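Local coordinates for exported protein (Bacteroides fragilis, PDB 4JX0) that is of unknown function but binds magnesium and pairs a BT_3987-like N-terminal domain with a domain of the F5/F8 type C (discoidin-like) family, at residues K82-E88 and A145-E151; E108-G114 and V126-D132; Y39-N45 and R163-F167. One frame throughout, in Å; residues are numbered along the deposited sequence.

Interaction 1: K82-E88 and A145-E151; sequences KVNLMKE and AIKLTME
Val83 to Lys87 run antiparallel to Ile146 to Met150 as neighbouring strands, the axes of these short segments approaching to 4.6 Å. Backbone bonds form a ladder: Asn84 and Thr149 exchange two N-H to O bonds, as do Met86 and Lys147. Glu151 N extends it to Lys82 O, while Glu88 N to Ala145 O at the other end is weak. Asn84 O takes a second donor, because Thr149 OG1, set between its backbone N and carbonyl carbon (chi1 67°), comes from above the carbonyl plane at 3.0 Å.

On the face carrying Met86, Lys147 and Thr149, charge and aliphatic contacts mix. Lys147 stretches alongside Met86 and Glu88, its CE 3.6 Å from SE of selenomethionine Met86, and its NZ makes a salt bridge of 3.1 Å to Glu88 OE1, met on the anti side. Thr149 CG2 touches Met86 CG, the side chains crossing at about a right angle. Lys82 and Glu151 run side by side, but Lys82 NZ stays 4.1 Å from Glu151 OE2, beyond a salt bridge.

The other face is apolar at its centre: Leu85 CD1 meets Ile146 CD1 at 3.8 Å, and Val83 CG1 approaches Met150 CG. Leu85 and Ile146 pack on Phe69 of strand 66-73; Val83 and Leu148 pack on its Val71 and on Val38 of strand 36-41, and Leu148 also on Leu40. Strands 110-117 and 165-174 flank the pair within the sheet.

Interaction 2: E108-G114 and V126-D132; sequences ENCTFEG and VKLTLKD
This contact is the antiparallel pairing of the two arms of a beta hairpin, strands 110-117 and 123-130, within the N-terminal domain, and it grades from an inward apolar face to a charged outer one. Paired backbone bonds join Thr111 with Thr129 and Glu113 with Lys127, and Lys131 N to Asn109 O (2.9 Å) adds a further rung.

Here the side chain of Asn109 takes over from the backbone. Its ND2 gives a nearly straight bond to Lys131 O (2.8 Å, 163° at the hydrogen), the acceptor lying in the plane of the amide and the donor in the carbonyl plane. With this buried amide and the backbone bond beside it, Asn109 grips Lys131 through both its main chain and its side chain. Leu136 from a following loop packs on Asn109.

The hairpin belongs to a large mixed sheet of a domain assigned to the E-set clan, consistent with an immunoglobulin-like beta fold. On its inward side Leu128 CD1 sits over one face of the Phe112 ring, a CH-pi contact 4.0 Å from the centroid. CG of Leu128 stands anti to the backbone N (chi1 165°), which carries CD1 across to the ring and also to within 3.8 Å of Cys110 CB. Phe69 of the adjacent strand 66-73 and Met144 of the non-adjacent strand 142-150 meet Leu128 as well.

Outside, Glu113 and Lys127 lie side by side, their CB atoms 3.7 Å apart. The lysine chain bends at chi3 (-72°), and its NZ reaches Glu113 OE1 on the syn side in a salt bridge of 3.1 Å; Glu66 adds a weaker, long ion pair to the same ammonium. Further along, Lys131 crosses Thr111 at about a right angle, with its CE 3.7 Å from Thr111 OG1.

Interaction 3: Y39-N45 and R163-F167; sequences YLGYYGN and RSSYF
Tyr42 is sandwiched between Arg163 and Tyr166, which meet opposite faces of its ring. On one side Arg163 makes a cation-pi contact, its CZ 4.6 Å from the ring centroid and NH1 the nearest guanidinium atom, 3.3 Å from Tyr42 CZ. The guanidinium is not stacked flat: its plane is inclined 45° to the ring. On the other side Tyr166 turns its edge to the face in a T-shaped pair, planes at 88°, with Tyr166 CE2 4.1 Å from Tyr42 CG.

Polar contacts fix the arginine. Leu40 N donates a nearly straight bond of 2.8 Å to Arg163 O, while Arg163 NH1 reaches Tyr42 O only weakly. The stronger partner of the guanidinium is Asp24, in a salt bridge to NE; the chain is extended from CG to NE, and its CG passes 3.6 Å from Tyr42 OH.

Apolar packing is lighter: Leu40 CD2 lies 4.1 Å from Tyr166 CB, the side chains meeting roughly perpendicularly.

Strand 36-41 and the following loop meet the start of strand 165-174 and its preceding loop. In the sheet 36-41 lies between 66-73 and 157-159, 165-174 between 142-150 and 47-54. Phe69 and Thr48 engage the ring and hydroxyl of Tyr166.

Overall arrangement
All three contacts belong to one mixed sheet of the N-terminal domain. Strands 81-87 and 110-117 are neighbours in it, so interactions 1 and 2, centres about 12 Å apart, pack directly on each other: Leu85 CD1 touches Val126 CG2 at 3.5 Å, and Ile146 CG2 meets Phe112 CZ at 3.6 Å. Interaction 3 joins interaction 1 on its other flank, where Ile146 O and Tyr166 N, 2.9 Å apart, probably hydrogen-bond. Interactions 2 and 3 do not touch; their nearest atoms are about 5 Å apart. The magnesium site formed by Ser208, Asp211, Asn213, Asn314 and Glu315 is remote, but another bound magnesium ion lies about 9 Å from the side chains of Val83 and Glu113.

Interaction 1: K82-E88 and A145-E151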
loop_
_atom_site.group_PDB
_atom_site.type_symbol
_atom_site.label_atom_id
_atom_site.label_comp_id
_atom_site.label_asym_id
_atom_site.label_seq_id
_atom_site.Cartn_x
_atom_site.Cartn_y
_atom_site.Cartn_z
ATOM N N LYS A 82 26.877 20.578 3.362
ATOM C CA LYS A 82 25.417 20.698 3.471
ATOM C C LYS A 82 24.808 20.170 2.184
ATOM O O LYS A 82 25.170 20.646 1.111
ATOM C CB LYS A 82 24.981 22.154 3.722
ATOM C CG LYS A 82 25.358 22.694 5.098
ATOM C CD LYS A 82 24.741 24.069 5.349
ATOM C CE LYS A 82 24.840 24.508 6.791
ATOM N NZ LYS A 82 24.055 25.748 7.054
ATOM N N VAL A 83 23.894 19.192 2.285
ATOM C CA VAL A 83 23.234 18.579 1.131
ATOM C C VAL A 83 21.722 18.692 1.263
ATOM O O VAL A 83 21.190 18.753 2.371
ATOM C CB VAL A 83 23.648 17.103 0.922
ATOM C CG1 VAL A 83 25.085 17.013 0.430
ATOM C CG2 VAL A 83 23.449 16.260 2.189
ATOM N N ASN A 84 21.028 18.700 0.129
ATOM C CA ASN A 84 19.568 18.779 0.104
ATOM C C ASN A 84 19.034 18.274 -1.218
ATOM O O ASN A 84 19.799 18.155 -2.171
ATOM C CB ASN A 84 19.101 20.232 0.349
ATOM C CG ASN A 84 17.707 20.352 0.974
ATOM O OD1 ASN A 84 16.880 19.420 0.945
ATOM N ND2 ASN A 84 17.413 21.505 1.554
ATOM N N LEU A 85 17.725 17.974 -1.279
ATOM C CA LEU A 85 17.062 17.561 -2.517
ATOM C C LEU A 85 16.251 18.711 -3.080
ATOM O O LEU A 85 15.830 19.601 -2.342
ATOM C CB LEU A 85 16.126 16.376 -2.276
ATOM C CG LEU A 85 16.787 15.040 -2.054
ATOM C CD1 LEU A 85 15.829 14.092 -1.394
ATOM C CD2 LEU A 85 17.308 14.449 -3.360
HETATM N N MSE A 86 15.997 18.680 -4.375
HETATM C CA MSE A 86 15.153 19.691 -4.998
HETATM C C MSE A 86 14.319 19.042 -6.072
HETATM O O MSE A 86 14.716 18.025 -6.630
HETATM C CB MSE A 86 15.977 20.866 -5.544
HETATM C CG MSE A 86 16.786 20.559 -6.783
HETATM SE SE MSE A 86 17.366 22.208 -7.577
HETATM C CE MSE A 86 15.708 22.688 -8.565
ATOM N N LYS A 87 13.158 19.625 -6.345
ATOM C CA LYS A 87 12.234 19.108 -7.339
ATOM C C LYS A 87 12.640 19.621 -8.700
ATOM O O LYS A 87 12.483 20.807 -8.976
ATOM C CB LYS A 87 10.796 19.527 -6.987
ATOM C CG LYS A 87 9.721 18.958 -7.893
ATOM C CD LYS A 87 8.348 19.285 -7.328
ATOM C CE LYS A 87 7.243 19.219 -8.349
ATOM N NZ LYS A 87 7.049 17.853 -8.898
ATOM N N GLU A 88 13.203 18.741 -9.536
ATOM C CA GLU A 88 13.592 19.082 -10.898
ATOM C C GLU A 88 12.676 18.296 -11.827
ATOM O O GLU A 88 12.940 17.134 -12.134
ATOM C CB GLU A 88 15.087 18.799 -11.141
ATOM C CG GLU A 88 15.604 19.307 -12.482
ATOM C CD GLU A 88 15.523 20.809 -12.678
ATOM O OE1 GLU A 88 16.382 21.531 -12.122
ATOM O OE2 GLU A 88 14.589 21.266 -13.376
ATOM N N ALA A 145 10.226 13.965 -10.056
ATOM C CA ALA A 145 11.656 13.701 -10.081
ATOM C C ALA A 145 12.347 14.684 -9.162
ATOM O O ALA A 145 11.940 15.847 -9.080
ATOM C CB ALA A 145 12.186 13.825 -11.499
ATOM N N ILE A 146 13.373 14.208 -8.449
ATOM C CA ILE A 146 14.145 15.016 -7.502
ATOM C C ILE A 146 15.630 14.804 -7.745
ATOM O O ILE A 146 16.025 13.703 -8.144
ATOM C CB ILE A 146 13.773 14.708 -6.021
ATOM C CG1 ILE A 146 13.608 13.201 -5.773
ATOM C CG2 ILE A 146 12.517 15.459 -5.653
ATOM C CD1 ILE A 146 13.814 12.755 -4.346
ATOM N N LYS A 147 16.446 15.856 -7.532
ATOM C CA LYS A 147 17.895 15.757 -7.721
ATOM C C LYS A 147 18.618 16.217 -6.477
ATOM O O LYS A 147 18.139 17.106 -5.771
ATOM C CB LYS A 147 18.389 16.536 -8.964
ATOM C CG LYS A 147 18.230 18.050 -8.922
ATOM C CD LYS A 147 18.798 18.673 -10.195
ATOM C CE LYS A 147 18.750 20.185 -10.192
ATOM N NZ LYS A 147 19.264 20.773 -11.460
ATOM N N LEU A 148 19.782 15.604 -6.217
ATOM C CA LEU A 148 20.621 15.944 -5.074
ATOM C C LEU A 148 21.421 17.211 -5.379
ATOM O O LEU A 148 21.874 17.399 -6.517
ATOM C CB LEU A 148 21.556 14.766 -4.764
ATOM C CG LEU A 148 22.447 14.902 -3.546
ATOM C CD1 LEU A 148 21.643 14.905 -2.266
ATOM C CD2 LEU A 148 23.486 13.817 -3.521
ATOM N N THR A 149 21.584 18.086 -4.367
ATOM C CA THR A 149 22.319 19.349 -4.508
ATOM C C THR A 149 23.246 19.578 -3.322
ATOM O O THR A 149 23.045 18.990 -2.269
ATOM C CB THR A 149 21.335 20.531 -4.627
ATOM O OG1 THR A 149 20.636 20.711 -3.392
ATOM C CG2 THR A 149 20.345 20.363 -5.759
HETATM N N MSE A 150 24.250 20.448 -3.503
HETATM C CA MSE A 150 25.191 20.879 -2.464
HETATM C C MSE A 150 25.027 22.370 -2.283
HETATM O O MSE A 150 24.883 23.086 -3.280
HETATM C CB MSE A 150 26.628 20.555 -2.851
HETATM C CG MSE A 150 26.991 19.107 -2.668
HETATM SE SE MSE A 150 28.900 18.825 -2.918
HETATM C CE MSE A 150 29.153 19.627 -4.670
ATOM N N GLU A 151 25.056 22.856 -1.035
ATOM C CA GLU A 151 24.842 24.281 -0.777
ATOM C C GLU A 151 26.018 25.145 -1.266
ATOM O O GLU A 151 25.840 25.968 -2.175
ATOM C CB GLU A 151 24.579 24.532 0.717
ATOM C CG GLU A 151 24.078 25.930 1.033
ATOM C CD GLU A 151 23.873 26.160 2.515
ATOM O OE1 GLU A 151 22.867 25.647 3.059
ATOM O OE2 GLU A 151 24.728 26.834 3.139
#

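Interaction 2: E108-G114 and V126-D132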
loop_
_atom_site.group_PDB
_atom_site.type_symbol
_atom_site.label_atom_id
_atom_site.label_comp_id
_atom_site.label_asym_id
_atom_site.label_seq_id
_atom_site.Cartn_x
_atom_site.Cartn_y
_atom_site.Cartn_z
ATOM N N GLU A 108 4.171 22.725 -4.385
ATOM C CA GLU A 108 3.670 23.260 -3.111
ATOM C C GLU A 108 3.384 22.146 -2.078
ATOM O O GLU A 108 3.538 22.381 -0.877
ATOM C CB GLU A 108 2.410 24.141 -3.307
ATOM C CG GLU A 108 1.217 23.485 -3.991
ATOM C CD GLU A 108 1.053 23.805 -5.466
ATOM O OE1 GLU A 108 2.061 23.733 -6.209
ATOM O OE2 GLU A 108 -0.093 24.091 -5.886
ATOM N N ASN A 109 3.037 20.931 -2.540
ATOM C CA ASN A 109 2.772 19.792 -1.662
ATOM C C ASN A 109 4.080 19.051 -1.211
ATOM O O ASN A 109 3.970 18.099 -0.455
ATOM C CB ASN A 109 1.791 18.825 -2.349
ATOM C CG ASN A 109 0.417 19.428 -2.525
ATOM O OD1 ASN A 109 0.143 20.136 -3.486
ATOM N ND2 ASN A 109 -0.447 19.258 -1.544
ATOM N N CYS A 110 5.294 19.493 -1.635
ATOM C CA CYS A 110 6.590 18.921 -1.219
ATOM C C CYS A 110 7.248 19.817 -0.177
ATOM O O CYS A 110 7.232 21.038 -0.324
ATOM C CB CYS A 110 7.534 18.742 -2.408
ATOM S SG CYS A 110 6.895 17.674 -3.716
ATOM N N THR A 111 7.905 19.218 0.818
ATOM C CA THR A 111 8.693 19.944 1.813
ATOM C C THR A 111 10.019 19.192 1.957
ATOM O O THR A 111 10.028 18.039 2.393
ATOM C CB THR A 111 7.920 20.116 3.117
ATOM O OG1 THR A 111 6.694 20.793 2.832
ATOM C CG2 THR A 111 8.709 20.898 4.157
ATOM N N PHE A 112 11.123 19.833 1.539
ATOM C CA PHE A 112 12.456 19.243 1.558
ATOM C C PHE A 112 13.256 19.680 2.780
ATOM O O PHE A 112 13.477 20.874 2.972
ATOM C CB PHE A 112 13.222 19.612 0.289
ATOM C CG PHE A 112 12.616 19.015 -0.952
ATOM C CD1 PHE A 112 12.863 17.699 -1.297
ATOM C CD2 PHE A 112 11.806 19.776 -1.786
ATOM C CE1 PHE A 112 12.339 17.160 -2.466
ATOM C CE2 PHE A 112 11.277 19.233 -2.952
ATOM C CZ PHE A 112 11.538 17.926 -3.280
ATOM N N GLU A 113 13.703 18.704 3.585
ATOM C CA GLU A 113 14.531 18.906 4.772
ATOM C C GLU A 113 15.958 18.510 4.404
ATOM O O GLU A 113 16.174 17.411 3.894
ATOM C CB GLU A 113 13.996 18.053 5.932
ATOM C CG GLU A 113 14.499 18.434 7.313
ATOM C CD GLU A 113 14.194 17.374 8.356
ATOM O OE1 GLU A 113 13.006 17.225 8.723
ATOM O OE2 GLU A 113 15.133 16.653 8.765
ATOM N N GLY A 114 16.907 19.415 4.622
ATOM C CA GLY A 114 18.309 19.185 4.290
ATOM C C GLY A 114 19.037 18.284 5.265
ATOM O O GLY A 114 18.484 17.890 6.295
ATOM N N VAL A 126 18.447 13.058 3.883
ATOM C CA VAL A 126 17.695 14.214 3.406
ATOM C C VAL A 126 16.244 13.741 3.310
ATOM O O VAL A 126 16.005 12.606 2.899
ATOM C CB VAL A 126 18.253 14.808 2.096
ATOM C CG1 VAL A 126 19.611 15.448 2.340
ATOM C CG2 VAL A 126 18.350 13.764 0.997
ATOM N N LYS A 127 15.292 14.554 3.781
ATOM C CA LYS A 127 13.883 14.164 3.872
ATOM C C LYS A 127 12.995 14.899 2.874
ATOM O O LYS A 127 13.186 16.087 2.634
ATOM C CB LYS A 127 13.371 14.446 5.300
ATOM C CG LYS A 127 12.462 13.367 5.861
ATOM C CD LYS A 127 11.769 13.803 7.158
ATOM C CE LYS A 127 12.686 13.880 8.363
ATOM N NZ LYS A 127 11.986 14.417 9.557
ATOM N N LEU A 128 12.000 14.182 2.329
ATOM C CA LEU A 128 10.964 14.711 1.446
ATOM C C LEU A 128 9.662 14.406 2.121
ATOM O O LEU A 128 9.351 13.234 2.311
ATOM C CB LEU A 128 11.036 14.072 0.052
ATOM C CG LEU A 128 9.821 14.259 -0.877
ATOM C CD1 LEU A 128 9.377 15.721 -0.973
ATOM C CD2 LEU A 128 10.117 13.722 -2.249
ATOM N N THR A 129 8.924 15.439 2.520
ATOM C CA THR A 129 7.648 15.269 3.202
ATOM C C THR A 129 6.517 15.734 2.285
ATOM O O THR A 129 6.566 16.851 1.763
ATOM C CB THR A 129 7.667 16.016 4.535
ATOM O OG1 THR A 129 8.831 15.619 5.269
ATOM C CG2 THR A 129 6.410 15.769 5.365
ATOM N N LEU A 130 5.501 14.866 2.104
ATOM C CA LEU A 130 4.318 15.132 1.280
ATOM C C LEU A 130 3.209 15.682 2.175
ATOM O O LEU A 130 2.779 14.982 3.089
ATOM C CB LEU A 130 3.854 13.846 0.571
ATOM C CG LEU A 130 4.613 13.462 -0.696
ATOM C CD1 LEU A 130 6.104 13.376 -0.454
ATOM C CD2 LEU A 130 4.114 12.147 -1.231
ATOM N N LYS A 131 2.754 16.917 1.939
ATOM C CA LYS A 131 1.720 17.541 2.771
ATOM C C LYS A 131 0.460 17.902 1.969
ATOM O O LYS A 131 0.523 18.056 0.753
ATOM C CB LYS A 131 2.279 18.806 3.460
ATOM C CG LYS A 131 2.798 19.901 2.520
ATOM C CD LYS A 131 2.990 21.222 3.253
ATOM C CE LYS A 131 3.340 22.350 2.317
ATOM N NZ LYS A 131 3.500 23.633 3.043
ATOM N N ASP A 132 -0.673 18.057 2.678
ATOM C CA ASP A 132 -1.979 18.482 2.147
ATOM C C ASP A 132 -2.368 17.807 0.813
ATOM O O ASP A 132 -2.723 18.481 -0.155
ATOM C CB ASP A 132 -1.999 20.018 1.980
ATOM C CG ASP A 132 -1.726 20.772 3.268
ATOM O OD1 ASP A 132 -2.340 20.420 4.301
ATOM O OD2 ASP A 132 -0.909 21.725 3.239
#

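Interaction 3: Y39-N45 and R163-F167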
loop_
_atom_site.group_PDB
_atom_site.type_symbol
_atom_site.label_atom_id
_atom_site.label_comp_id
_atom_site.label_asym_id
_atom_site.label_seq_id
_atom_site.Cartn_x
_atom_site.Cartn_y
_atom_site.Cartn_z
ATOM N N TYR A 39 26.751 11.233 -3.465
ATOM C CA TYR A 39 25.691 10.601 -4.242
ATOM C C TYR A 39 24.613 10.002 -3.346
ATOM O O TYR A 39 24.753 9.982 -2.124
ATOM C CB TYR A 39 26.309 9.519 -5.159
ATOM C CG TYR A 39 26.987 8.382 -4.422
ATOM C CD1 TYR A 39 28.259 8.537 -3.885
ATOM C CD2 TYR A 39 26.385 7.139 -4.312
ATOM C CE1 TYR A 39 28.886 7.498 -3.205
ATOM C CE2 TYR A 39 27.011 6.087 -3.654
ATOM C CZ TYR A 39 28.269 6.265 -3.110
ATOM O OH TYR A 39 28.899 5.243 -2.438
ATOM N N LEU A 40 23.535 9.525 -3.980
ATOM C CA LEU A 40 22.384 8.927 -3.309
ATOM C C LEU A 40 22.590 7.417 -3.081
ATOM O O LEU A 40 22.882 6.673 -4.026
ATOM C CB LEU A 40 21.106 9.169 -4.154
ATOM C CG LEU A 40 20.078 10.142 -3.618
ATOM C CD1 LEU A 40 20.676 11.464 -3.355
ATOM C CD2 LEU A 40 18.957 10.320 -4.626
ATOM N N GLY A 41 22.402 6.982 -1.838
ATOM C CA GLY A 41 22.485 5.578 -1.456
ATOM C C GLY A 41 21.121 4.913 -1.543
ATOM O O GLY A 41 20.184 5.349 -0.871
ATOM N N TYR A 42 20.976 3.889 -2.405
ATOM C CA TYR A 42 19.708 3.171 -2.559
ATOM C C TYR A 42 19.908 1.823 -3.234
ATOM O O TYR A 42 20.755 1.697 -4.121
ATOM C CB TYR A 42 18.681 3.993 -3.360
ATOM C CG TYR A 42 19.131 4.394 -4.748
ATOM C CD1 TYR A 42 19.783 5.597 -4.966
ATOM C CD2 TYR A 42 18.857 3.593 -5.855
ATOM C CE1 TYR A 42 20.194 5.979 -6.242
ATOM C CE2 TYR A 42 19.270 3.958 -7.134
ATOM C CZ TYR A 42 19.962 5.144 -7.321
ATOM O OH TYR A 42 20.342 5.555 -8.581
ATOM N N TYR A 43 19.106 0.826 -2.835
ATOM C CA TYR A 43 19.165 -0.504 -3.434
ATOM C C TYR A 43 18.298 -0.545 -4.689
ATOM O O TYR A 43 17.199 0.008 -4.707
ATOM C CB TYR A 43 18.707 -1.571 -2.436
ATOM C CG TYR A 43 19.576 -1.631 -1.204
ATOM C CD1 TYR A 43 20.881 -2.106 -1.269
ATOM C CD2 TYR A 43 19.101 -1.195 0.029
ATOM C CE1 TYR A 43 21.690 -2.158 -0.136
ATOM C CE2 TYR A 43 19.899 -1.250 1.174
ATOM C CZ TYR A 43 21.198 -1.728 1.086
ATOM O OH TYR A 43 22.006 -1.790 2.201
ATOM N N GLY A 44 18.804 -1.195 -5.725
ATOM C CA GLY A 44 18.081 -1.349 -6.978
ATOM C C GLY A 44 17.952 -0.070 -7.774
ATOM O O GLY A 44 18.899 0.716 -7.844
ATOM N N ASN A 45 16.781 0.132 -8.395
ATOM C CA ASN A 45 16.504 1.299 -9.238
ATOM C C ASN A 45 16.126 2.533 -8.413
ATOM O O ASN A 45 15.596 2.389 -7.307
ATOM C CB ASN A 45 15.363 0.982 -10.224
ATOM C CG ASN A 45 15.705 -0.050 -11.270
ATOM O OD1 ASN A 45 16.868 -0.271 -11.613
ATOM N ND2 ASN A 45 14.686 -0.662 -11.855
ATOM N N ARG A 163 23.558 8.191 -10.037
ATOM C CA ARG A 163 23.082 8.098 -8.643
ATOM C C ARG A 163 22.932 9.489 -7.960
ATOM O O ARG A 163 23.219 9.625 -6.775
ATOM C CB ARG A 163 23.986 7.169 -7.802
ATOM C CG ARG A 163 23.942 5.733 -8.282
ATOM C CD ARG A 163 24.764 4.778 -7.444
ATOM N NE ARG A 163 24.477 3.377 -7.777
ATOM C CZ ARG A 163 23.426 2.681 -7.348
ATOM N NH1 ARG A 163 22.528 3.243 -6.544
ATOM N NH2 ARG A 163 23.268 1.413 -7.714
ATOM N N SER A 164 22.472 10.504 -8.710
ATOM C CA SER A 164 22.235 11.860 -8.195
ATOM C C SER A 164 20.759 12.278 -8.281
ATOM O O SER A 164 20.415 13.341 -7.758
ATOM C CB SER A 164 23.078 12.873 -8.964
ATOM O OG SER A 164 22.811 12.846 -10.359
ATOM N N SER A 165 19.895 11.472 -8.944
ATOM C CA SER A 165 18.475 11.783 -9.104
ATOM C C SER A 165 17.608 10.581 -8.728
ATOM O O SER A 165 18.071 9.433 -8.773
ATOM C CB SER A 165 18.185 12.217 -10.536
ATOM O OG SER A 165 18.644 11.259 -11.477
ATOM N N TYR A 166 16.355 10.861 -8.332
ATOM C CA TYR A 166 15.389 9.844 -7.909
ATOM C C TYR A 166 13.995 10.150 -8.449
ATOM O O TYR A 166 13.650 11.318 -8.631
ATOM C CB TYR A 166 15.344 9.773 -6.382
ATOM C CG TYR A 166 14.915 8.431 -5.844
ATOM C CD1 TYR A 166 13.576 8.134 -5.653
ATOM C CD2 TYR A 166 15.847 7.490 -5.450
ATOM C CE1 TYR A 166 13.177 6.913 -5.125
ATOM C CE2 TYR A 166 15.461 6.279 -4.892
ATOM C CZ TYR A 166 14.125 5.990 -4.730
ATOM O OH TYR A 166 13.793 4.761 -4.223
ATOM N N PHE A 167 13.195 9.094 -8.688
ATOM C CA PHE A 167 11.834 9.213 -9.215
ATOM C C PHE A 167 10.815 8.652 -8.230
ATOM O O PHE A 167 11.058 7.622 -7.606
ATOM C CB PHE A 167 11.728 8.487 -10.557
ATOM C CG PHE A 167 12.689 9.058 -11.569
ATOM C CD1 PHE A 167 12.415 10.260 -12.203
ATOM C CD2 PHE A 167 13.928 8.469 -11.783
ATOM C CE1 PHE A 167 13.327 10.827 -13.090
ATOM C CE2 PHE A 167 14.846 9.039 -12.666
ATOM C CZ PHE A 167 14.538 10.216 -13.316
#